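Local coordinates for uncharacterized protein (Thermus thermophilus HB8, PDB 6SCE), which acts in Type III CRISPR defence as a DNA nuclease that is switched on by cyclic oligoadenylate, at residues V303-A308 with L429-Y434; E333-G338 with P425-A430; S299-P304 with G579-R584. One frame throughout, in Å; residues are numbered along the deposited sequence.

Contact 1 (V303-A308 with L429-Y434). With nucleotides of chain B.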
# COMPACT_ATOMS: atom_id res chain seq x y z
N VAL A 303 -0.03 -3.88 -7.53
CA VAL A 303 0.99 -3.93 -8.59
C VAL A 303 1.75 -5.28 -8.66
O VAL A 303 1.94 -5.80 -9.74
CB VAL A 303 1.96 -2.74 -8.51
CG1 VAL A 303 3.18 -2.93 -9.39
CG2 VAL A 303 1.24 -1.45 -8.91
N PRO A 304 2.16 -5.87 -7.51
CA PRO A 304 2.86 -7.14 -7.60
C PRO A 304 2.05 -8.25 -8.23
O PRO A 304 2.57 -9.08 -8.98
CB PRO A 304 3.20 -7.45 -6.14
CG PRO A 304 3.31 -6.10 -5.48
CD PRO A 304 2.23 -5.29 -6.17
N LEU A 305 0.76 -8.28 -7.92
CA LEU A 305 -0.12 -9.25 -8.52
C LEU A 305 -0.26 -9.03 -10.01
O LEU A 305 -0.29 -9.97 -10.80
CB LEU A 305 -1.50 -9.16 -7.87
CG LEU A 305 -2.51 -10.25 -8.26
CD1 LEU A 305 -2.00 -11.67 -8.22
CD2 LEU A 305 -3.69 -10.11 -7.31
N TYR A 306 -0.34 -7.77 -10.40
CA TYR A 306 -0.42 -7.43 -11.82
C TYR A 306 0.89 -7.82 -12.55
O TYR A 306 0.85 -8.35 -13.64
CB TYR A 306 -0.70 -5.96 -11.97
CG TYR A 306 -1.01 -5.56 -13.39
CD1 TYR A 306 -2.02 -6.18 -14.09
CD2 TYR A 306 -0.32 -4.54 -14.01
CE1 TYR A 306 -2.33 -5.83 -15.39
CE2 TYR A 306 -0.63 -4.17 -15.31
CZ TYR A 306 -1.63 -4.81 -15.99
OH TYR A 306 -1.96 -4.47 -17.28
N ALA A 307 2.03 -7.53 -11.94
CA ALA A 307 3.31 -7.94 -12.50
C ALA A 307 3.35 -9.43 -12.68
O ALA A 307 3.81 -9.93 -13.70
CB ALA A 307 4.47 -7.47 -11.63
N ALA A 308 2.88 -10.16 -11.67
CA ALA A 308 2.86 -11.62 -11.74
C ALA A 308 2.00 -12.12 -12.90
O ALA A 308 2.35 -13.11 -13.56
CB ALA A 308 2.39 -12.20 -10.43
N LEU A 429 -5.94 -0.74 -12.55
CA LEU A 429 -6.99 -0.11 -11.76
C LEU A 429 -8.19 -1.04 -11.50
O LEU A 429 -8.75 -1.02 -10.40
CB LEU A 429 -7.45 1.20 -12.42
CG LEU A 429 -6.55 2.41 -12.22
CD1 LEU A 429 -6.89 3.48 -13.25
CD2 LEU A 429 -6.67 2.99 -10.82
N ALA A 430 -8.56 -1.84 -12.49
CA ALA A 430 -9.60 -2.86 -12.33
C ALA A 430 -9.19 -3.84 -11.22
O ALA A 430 -9.95 -4.13 -10.29
CB ALA A 430 -9.82 -3.58 -13.64
N LEU A 431 -7.94 -4.29 -11.28
CA LEU A 431 -7.46 -5.25 -10.29
C LEU A 431 -7.55 -4.67 -8.91
O LEU A 431 -7.85 -5.35 -7.94
CB LEU A 431 -6.02 -5.68 -10.63
CG LEU A 431 -5.34 -6.64 -9.67
CD1 LEU A 431 -6.03 -7.99 -9.75
CD2 LEU A 431 -3.88 -6.75 -10.10
N ARG A 432 -7.29 -3.37 -8.82
CA ARG A 432 -7.37 -2.64 -7.60
C ARG A 432 -8.77 -2.38 -7.09
O ARG A 432 -8.92 -2.07 -5.94
CB ARG A 432 -6.70 -1.29 -7.78
CG ARG A 432 -6.72 -0.36 -6.59
CD ARG A 432 -6.03 -0.97 -5.38
NE ARG A 432 -6.09 -0.04 -4.27
CZ ARG A 432 -7.19 0.20 -3.55
NH1 ARG A 432 -8.33 -0.48 -3.77
NH2 ARG A 432 -7.14 1.08 -2.58
N GLY A 433 -9.77 -2.49 -7.95
CA GLY A 433 -11.14 -2.19 -7.53
C GLY A 433 -11.79 -0.98 -8.17
O GLY A 433 -12.76 -0.44 -7.62
N TYR A 434 -11.28 -0.52 -9.30
CA TYR A 434 -11.83 0.68 -9.95
C TYR A 434 -12.04 0.48 -11.44
O TYR A 434 -11.22 -0.17 -12.11
CB TYR A 434 -10.90 1.87 -9.74
CG TYR A 434 -10.89 2.37 -8.34
CD1 TYR A 434 -10.15 1.72 -7.37
CD2 TYR A 434 -11.64 3.48 -7.96
CE1 TYR A 434 -10.16 2.16 -6.05
CE2 TYR A 434 -11.64 3.93 -6.65
CZ TYR A 434 -10.89 3.25 -5.70
OH TYR A 434 -10.86 3.67 -4.39
P A B 4 1.48 -5.64 0.81
OP1 A B 4 1.73 -4.25 1.29
OP2 A B 4 0.45 -5.88 -0.25
O5' A B 4 2.89 -6.26 0.36
C5' A B 4 3.42 -5.84 -0.90
C4' A B 4 4.93 -5.97 -0.84
O4' A B 4 5.48 -5.88 -2.19
C3' A B 4 5.59 -4.87 -0.03
O3' A B 4 6.77 -5.27 0.67
C2' A B 4 5.98 -3.88 -1.13
O2' A B 4 6.97 -2.97 -0.72
C1' A B 4 6.45 -4.86 -2.19
N9 A B 4 6.59 -4.30 -3.53
C8 A B 4 7.71 -4.42 -4.31
N7 A B 4 7.60 -3.79 -5.45
C5 A B 4 6.36 -3.17 -5.40
C6 A B 4 5.66 -2.35 -6.31
N6 A B 4 6.16 -1.94 -7.48
N1 A B 4 4.44 -1.89 -5.93
C2 A B 4 3.96 -2.28 -4.74
N3 A B 4 4.51 -3.07 -3.82
C4 A B 4 5.72 -3.49 -4.21
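Leu305 and Tyr306 sit on helix 303-312, which follows strand 293-297 of a Rossmann-like sheet of the kind found in CARF domains, and between them they receive Leu431 from helix 425-432. The contact is buried and its side chains meet through carbon alone. Leu431 carries it: with CG anti to the backbone N (chi1 178°), the chain extends from helix 425-432 and its two methyls divide between Leu305 and Tyr306. One branch, CD1, comes obliquely to CD2 of Leu305 at 4.0 Å. The other, CD2, settles where the next residue begins, 3.7 Å from the backbone N of Tyr306 and 3.8 Å from its CB, at the root of that side chain; the phenol runs on past it to bond through OH to the backbone N of Arg424. Phe335 and Ala332 of helix 326-338 also pack on Leu431.

The same helix start bears on the bound RNA. Pro304 holds CG and CD above the six-membered ring of A4 of chain B, CG 3.7 Å from N3, while CG1 of Val303 approaches N6 at 3.7 Å. Exchanging Pro304 for an alanine would probably open a gap over the ring beside Val303, since CG and CD would both be lost. Beyond Leu431 the other helix closes in a Schellman motif at Gly433, with Gly433 N bonded to Ala430 O (2.9 Å) and Tyr434 N to Leu429 O (2.8 Å).

Contact 2 (E333-G338 with P425-A430)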
# COMPACT_ATOMS: atom_id res chain seq x y z
N GLU A 333 -10.48 -11.48 -8.52
CA GLU A 333 -11.21 -12.54 -9.23
C GLU A 333 -11.85 -11.99 -10.51
O GLU A 333 -11.74 -12.61 -11.56
CB GLU A 333 -12.26 -13.17 -8.30
CG GLU A 333 -13.02 -14.31 -8.92
CD GLU A 333 -14.10 -14.87 -8.01
OE1 GLU A 333 -14.73 -14.09 -7.27
OE2 GLU A 333 -14.34 -16.09 -8.07
N ALA A 334 -12.49 -10.83 -10.43
CA ALA A 334 -13.18 -10.25 -11.59
C ALA A 334 -12.15 -9.90 -12.68
O ALA A 334 -12.36 -10.14 -13.87
CB ALA A 334 -13.96 -9.03 -11.19
N PHE A 335 -11.01 -9.37 -12.25
CA PHE A 335 -9.96 -9.03 -13.17
C PHE A 335 -9.45 -10.24 -13.94
O PHE A 335 -9.34 -10.19 -15.19
CB PHE A 335 -8.78 -8.35 -12.48
CG PHE A 335 -7.59 -8.22 -13.37
CD1 PHE A 335 -7.58 -7.26 -14.37
CD2 PHE A 335 -6.52 -9.10 -13.26
CE1 PHE A 335 -6.49 -7.15 -15.22
CE2 PHE A 335 -5.44 -8.99 -14.12
CZ PHE A 335 -5.43 -8.01 -15.10
N PHE A 336 -9.15 -11.31 -13.22
CA PHE A 336 -8.62 -12.50 -13.85
C PHE A 336 -9.67 -13.20 -14.71
O PHE A 336 -9.38 -13.60 -15.83
CB PHE A 336 -8.00 -13.45 -12.83
CG PHE A 336 -6.62 -13.02 -12.34
CD1 PHE A 336 -5.51 -13.18 -13.15
CD2 PHE A 336 -6.46 -12.48 -11.09
CE1 PHE A 336 -4.26 -12.80 -12.71
CE2 PHE A 336 -5.21 -12.09 -10.65
CZ PHE A 336 -4.11 -12.24 -11.47
N ARG A 337 -10.91 -13.26 -14.24
CA ARG A 337 -11.99 -13.81 -15.09
C ARG A 337 -12.17 -13.02 -16.37
O ARG A 337 -12.39 -13.61 -17.43
CB ARG A 337 -13.31 -13.84 -14.35
CG ARG A 337 -13.44 -14.95 -13.31
CD ARG A 337 -14.82 -14.85 -12.68
NE ARG A 337 -15.02 -15.69 -11.50
CZ ARG A 337 -15.42 -16.95 -11.53
NH1 ARG A 337 -15.65 -17.57 -12.69
NH2 ARG A 337 -15.58 -17.62 -10.39
N GLY A 338 -12.05 -11.69 -16.28
CA GLY A 338 -12.17 -10.82 -17.46
C GLY A 338 -11.08 -11.06 -18.49
O GLY A 338 -11.26 -10.79 -19.66
N PRO A 425 -2.92 0.89 -17.70
CA PRO A 425 -3.32 1.44 -16.43
C PRO A 425 -4.77 1.08 -16.04
O PRO A 425 -5.05 0.94 -14.87
CB PRO A 425 -3.15 2.96 -16.61
CG PRO A 425 -2.90 3.20 -18.03
CD PRO A 425 -2.53 1.92 -18.68
N GLU A 426 -5.65 0.93 -17.02
CA GLU A 426 -7.02 0.58 -16.73
C GLU A 426 -7.14 -0.86 -16.18
O GLU A 426 -8.05 -1.13 -15.40
CB GLU A 426 -7.94 0.82 -17.93
CG GLU A 426 -7.60 0.06 -19.20
CD GLU A 426 -6.52 0.72 -20.06
OE1 GLU A 426 -5.81 1.66 -19.60
OE2 GLU A 426 -6.38 0.28 -21.21
N ASP A 427 -6.23 -1.76 -16.57
CA ASP A 427 -6.23 -3.13 -16.07
C ASP A 427 -5.74 -3.16 -14.64
O ASP A 427 -6.36 -3.78 -13.79
CB ASP A 427 -5.41 -4.08 -16.96
CG ASP A 427 -6.07 -4.34 -18.30
OD1 ASP A 427 -7.22 -3.93 -18.48
OD2 ASP A 427 -5.45 -4.95 -19.18
N LEU A 428 -4.64 -2.47 -14.36
CA LEU A 428 -4.19 -2.37 -13.00
C LEU A 428 -5.29 -1.81 -12.10
O LEU A 428 -5.56 -2.35 -11.01
CB LEU A 428 -2.94 -1.50 -12.90
CG LEU A 428 -2.42 -1.24 -11.49
CD1 LEU A 428 -2.08 -2.56 -10.79
CD2 LEU A 428 -1.20 -0.35 -11.61
N LEU A 429 -5.94 -0.74 -12.55
CA LEU A 429 -6.99 -0.11 -11.76
C LEU A 429 -8.19 -1.04 -11.50
O LEU A 429 -8.75 -1.02 -10.40
CB LEU A 429 -7.45 1.20 -12.42
CG LEU A 429 -6.55 2.41 -12.22
CD1 LEU A 429 -6.89 3.48 -13.25
CD2 LEU A 429 -6.67 2.99 -10.82
N ALA A 430 -8.56 -1.84 -12.49
CA ALA A 430 -9.60 -2.86 -12.33
C ALA A 430 -9.19 -3.84 -11.22
O ALA A 430 -9.95 -4.13 -10.29
CB ALA A 430 -9.82 -3.58 -13.64
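The ring of Phe335 presents CD1 and CE1 to Asp427 and Ala430, and both neighbours come to it obliquely. CE1 lies 3.7 Å from CB of Asp427, and CD1 is equally far, 3.7 Å, from the carbonyl O of the same residue, so the ring leans on the backbone of helix 425-432 as much as on a side chain. The carboxylate of Asp427 is turned 61° from the ring plane, and the two side chains cross at about a right angle. CB of Ala430 is a looser neighbour, 4.4 Å from CD1, at the point where the two backbones come closest.

The other branch of the ring points back into its own helix: CD2 of Phe335 stands 3.9 Å above one face of the Phe336 ring, over its centre. Tyr309 adds an edge-to-face pairing with Phe335. The phenyl reaches helix 425-432 because its CG is anti to the backbone N (chi1 170°).

The carboxylate of Asp427 has its polar partner outside these two segments: OD2 forms a salt bridge with Lys339, next along the chain from Gly338, which adds a charged tie beside the apolar one. A second flat pair lies along helix 326-338 itself. NH2 of Arg337 bonds OE2 of Glu333 at 3.0 Å, nearly in the guanidinium plane but from above the carboxylate plane.

Helix 326-338 precedes strand 342-347 at the edge of the Rossmann-like sheet, and Phe336 packs on Val343 there. Helix 425-432 packs against helix 326-338 through Phe335, while Pro425 and Leu429 touch strands 519-528 and 551-558 of the following sheet.

Contact 3 (S299-P304 with G579-R584). With nucleotides of chain B.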
# COMPACT_ATOMS: atom_id res chain seq x y z
N SER A 299 -3.58 -8.78 -1.12
CA SER A 299 -3.44 -7.81 -0.06
C SER A 299 -3.43 -6.38 -0.61
O SER A 299 -3.99 -6.14 -1.69
CB SER A 299 -2.25 -8.15 0.83
OG SER A 299 -1.02 -8.14 0.12
N GLU A 300 -2.88 -5.41 0.11
CA GLU A 300 -3.13 -4.02 -0.19
C GLU A 300 -2.54 -3.59 -1.54
O GLU A 300 -3.15 -2.83 -2.28
CB GLU A 300 -2.62 -3.12 0.95
CG GLU A 300 -2.71 -1.62 0.67
CD GLU A 300 -4.13 -1.11 0.48
OE1 GLU A 300 -5.05 -1.70 1.08
OE2 GLU A 300 -4.32 -0.09 -0.26
N GLN A 301 -1.36 -4.08 -1.89
CA GLN A 301 -0.74 -3.63 -3.16
C GLN A 301 -1.17 -4.47 -4.33
O GLN A 301 -0.94 -5.67 -4.36
CB GLN A 301 0.77 -3.63 -3.04
CG GLN A 301 1.29 -2.77 -1.94
CD GLN A 301 0.80 -1.34 -2.02
OE1 GLN A 301 0.86 -0.71 -3.09
NE2 GLN A 301 0.37 -0.79 -0.89
N ALA A 302 -1.77 -3.83 -5.32
CA ALA A 302 -2.18 -4.55 -6.53
C ALA A 302 -1.03 -4.76 -7.53
O ALA A 302 -1.06 -5.70 -8.28
CB ALA A 302 -3.30 -3.80 -7.22
N VAL A 303 -0.03 -3.88 -7.53
CA VAL A 303 0.99 -3.93 -8.59
C VAL A 303 1.75 -5.28 -8.66
O VAL A 303 1.94 -5.80 -9.74
CB VAL A 303 1.96 -2.74 -8.51
CG1 VAL A 303 3.18 -2.93 -9.39
CG2 VAL A 303 1.24 -1.45 -8.91
N PRO A 304 2.16 -5.87 -7.51
CA PRO A 304 2.86 -7.14 -7.60
C PRO A 304 2.05 -8.25 -8.23
O PRO A 304 2.57 -9.08 -8.98
CB PRO A 304 3.20 -7.45 -6.14
CG PRO A 304 3.31 -6.10 -5.48
CD PRO A 304 2.23 -5.29 -6.17
N GLY A 579 -3.36 4.25 -6.15
CA GLY A 579 -2.23 3.94 -7.04
C GLY A 579 -1.30 2.89 -6.41
O GLY A 579 -0.79 2.01 -7.09
N GLY A 580 -1.07 3.01 -5.11
CA GLY A 580 -0.22 2.06 -4.42
C GLY A 580 1.04 2.71 -3.88
O GLY A 580 1.29 3.93 -4.05
N VAL A 581 1.81 1.90 -3.17
CA VAL A 581 2.96 2.39 -2.44
C VAL A 581 4.03 3.01 -3.35
O VAL A 581 4.76 3.88 -2.92
CB VAL A 581 3.54 1.30 -1.49
CG1 VAL A 581 4.26 0.19 -2.23
CG2 VAL A 581 4.42 1.91 -0.45
N GLU A 582 4.12 2.53 -4.59
CA GLU A 582 5.14 3.05 -5.50
C GLU A 582 4.54 4.07 -6.46
O GLU A 582 5.23 4.54 -7.36
CB GLU A 582 5.83 1.92 -6.24
CG GLU A 582 6.64 1.00 -5.31
CD GLU A 582 7.59 1.78 -4.44
OE1 GLU A 582 8.33 2.64 -5.00
OE2 GLU A 582 7.57 1.59 -3.21
N ALA A 583 3.25 4.41 -6.29
CA ALA A 583 2.59 5.29 -7.23
C ALA A 583 3.03 6.74 -7.00
O ALA A 583 3.51 7.11 -5.92
CB ALA A 583 1.07 5.16 -7.10
N ARG A 584 2.86 7.57 -8.03
CA ARG A 584 3.20 8.98 -7.90
C ARG A 584 2.13 9.83 -8.55
O ARG A 584 1.30 9.34 -9.31
CB ARG A 584 4.54 9.28 -8.58
CG ARG A 584 5.73 8.48 -8.07
CD ARG A 584 6.13 8.85 -6.66
NE ARG A 584 7.23 7.98 -6.21
CZ ARG A 584 8.52 8.16 -6.49
NH1 ARG A 584 8.93 9.22 -7.20
NH2 ARG A 584 9.42 7.28 -6.05
P A B 4 1.48 -5.64 0.81
OP1 A B 4 1.73 -4.25 1.29
OP2 A B 4 0.45 -5.88 -0.25
O5' A B 4 2.89 -6.26 0.36
C5' A B 4 3.42 -5.84 -0.90
C4' A B 4 4.93 -5.97 -0.84
O4' A B 4 5.48 -5.88 -2.19
C3' A B 4 5.59 -4.87 -0.03
O3' A B 4 6.77 -5.27 0.67
C2' A B 4 5.98 -3.88 -1.13
O2' A B 4 6.97 -2.97 -0.72
C1' A B 4 6.45 -4.86 -2.19
N9 A B 4 6.59 -4.30 -3.53
C8 A B 4 7.71 -4.42 -4.31
N7 A B 4 7.60 -3.79 -5.45
C5 A B 4 6.36 -3.17 -5.40
C6 A B 4 5.66 -2.35 -6.31
N6 A B 4 6.16 -1.94 -7.48
N1 A B 4 4.44 -1.89 -5.93
C2 A B 4 3.96 -2.28 -4.74
N3 A B 4 4.51 -3.07 -3.82
C4 A B 4 5.72 -3.49 -4.21
P A B 3 4.38 -8.11 6.99
OP1 A B 3 4.36 -9.45 7.71
OP2 A B 3 5.69 -7.81 6.32
O5' A B 3 3.19 -8.07 5.93
C5' A B 3 2.74 -6.87 5.29
C4' A B 3 1.70 -7.28 4.28
O4' A B 3 0.55 -7.85 4.96
C3' A B 3 1.16 -6.16 3.39
O3' A B 3 1.23 -6.62 2.06
C2' A B 3 -0.28 -6.00 3.88
O2' A B 3 -1.17 -5.51 2.90
C1' A B 3 -0.61 -7.43 4.29
N9 A B 3 -1.71 -7.53 5.22
C8 A B 3 -1.87 -6.81 6.38
N7 A B 3 -2.96 -7.16 7.04
C5 A B 3 -3.51 -8.19 6.28
C6 A B 3 -4.66 -8.98 6.47
N6 A B 3 -5.46 -8.87 7.53
N1 A B 3 -4.91 -9.92 5.53
C2 A B 3 -4.08 -10.05 4.49
N3 A B 3 -2.97 -9.35 4.21
C4 A B 3 -2.75 -8.43 5.16
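Gln301 and Val581 make the one hydrogen bond between these segments: Val581 N donates to OE1 of Gln301 at 2.8 Å, almost straight at 168°, though it arrives from above the carbonyl plane. Gln301 gets there by folding back, with a bend at chi2 (-55°) that swings the amide toward the turn. Gly580 leaves room for it, since OE1 is 3.3 Å from its CA and a beta carbon there would clash.

More hydrogen bonds tie the loop to the bound RNA. OP2 of A4 of chain B takes two, from Ser299 OG at 2.7 Å and from the backbone N of Gln301 at 3.0 Å. Glu300 N reaches the ribose of A3 of chain B, at O2', over 3.3 Å.

Apolar contacts close round the A4 base. CG1 of Val581 touches C2 at 3.5 Å, and CG of Glu582 lies 3.6 Å from C6, on the opposite side of the adenine from Pro304, so the base is held between the two segments, consistent with a pocket for the cyclic oligoadenylate activator. The carboxylate of Glu582 is engaged by a salt bridge from OE2 to Arg634.

Residues 299-302 lead from strand 293-297 of the Rossmann-like sheet into helix 303-312. The type I turn Gly580-Ala583 joins helix 561-579 to strand 584-592 of the last large sheet, and Val581 also packs on Trp42 from the N-terminal part of the chain.

From the N terminus, the chain first meets 299-304 and 303-308, overlapping starts of contacts 3 and 1 that share Val303 and Pro304. Helix 326-338 then supplies 333-338, the first half of contact 2. After the rest of the Rossmann-like sheet, helix 425-432 closes contact 2 and, slightly later, contact 1; the two share Leu429 and Ala430, and contact 2, which opens later and closes earlier, nests inside contact 1. Contact 3 closes last, at 579-584, and encloses both. Helix 425-432 thus packs on two helices of the Rossmann-like domain, while contact 3 joins that domain to the last large sheet beside the RNA. Leu428 bridges the set, touching both Ala302 and Val303.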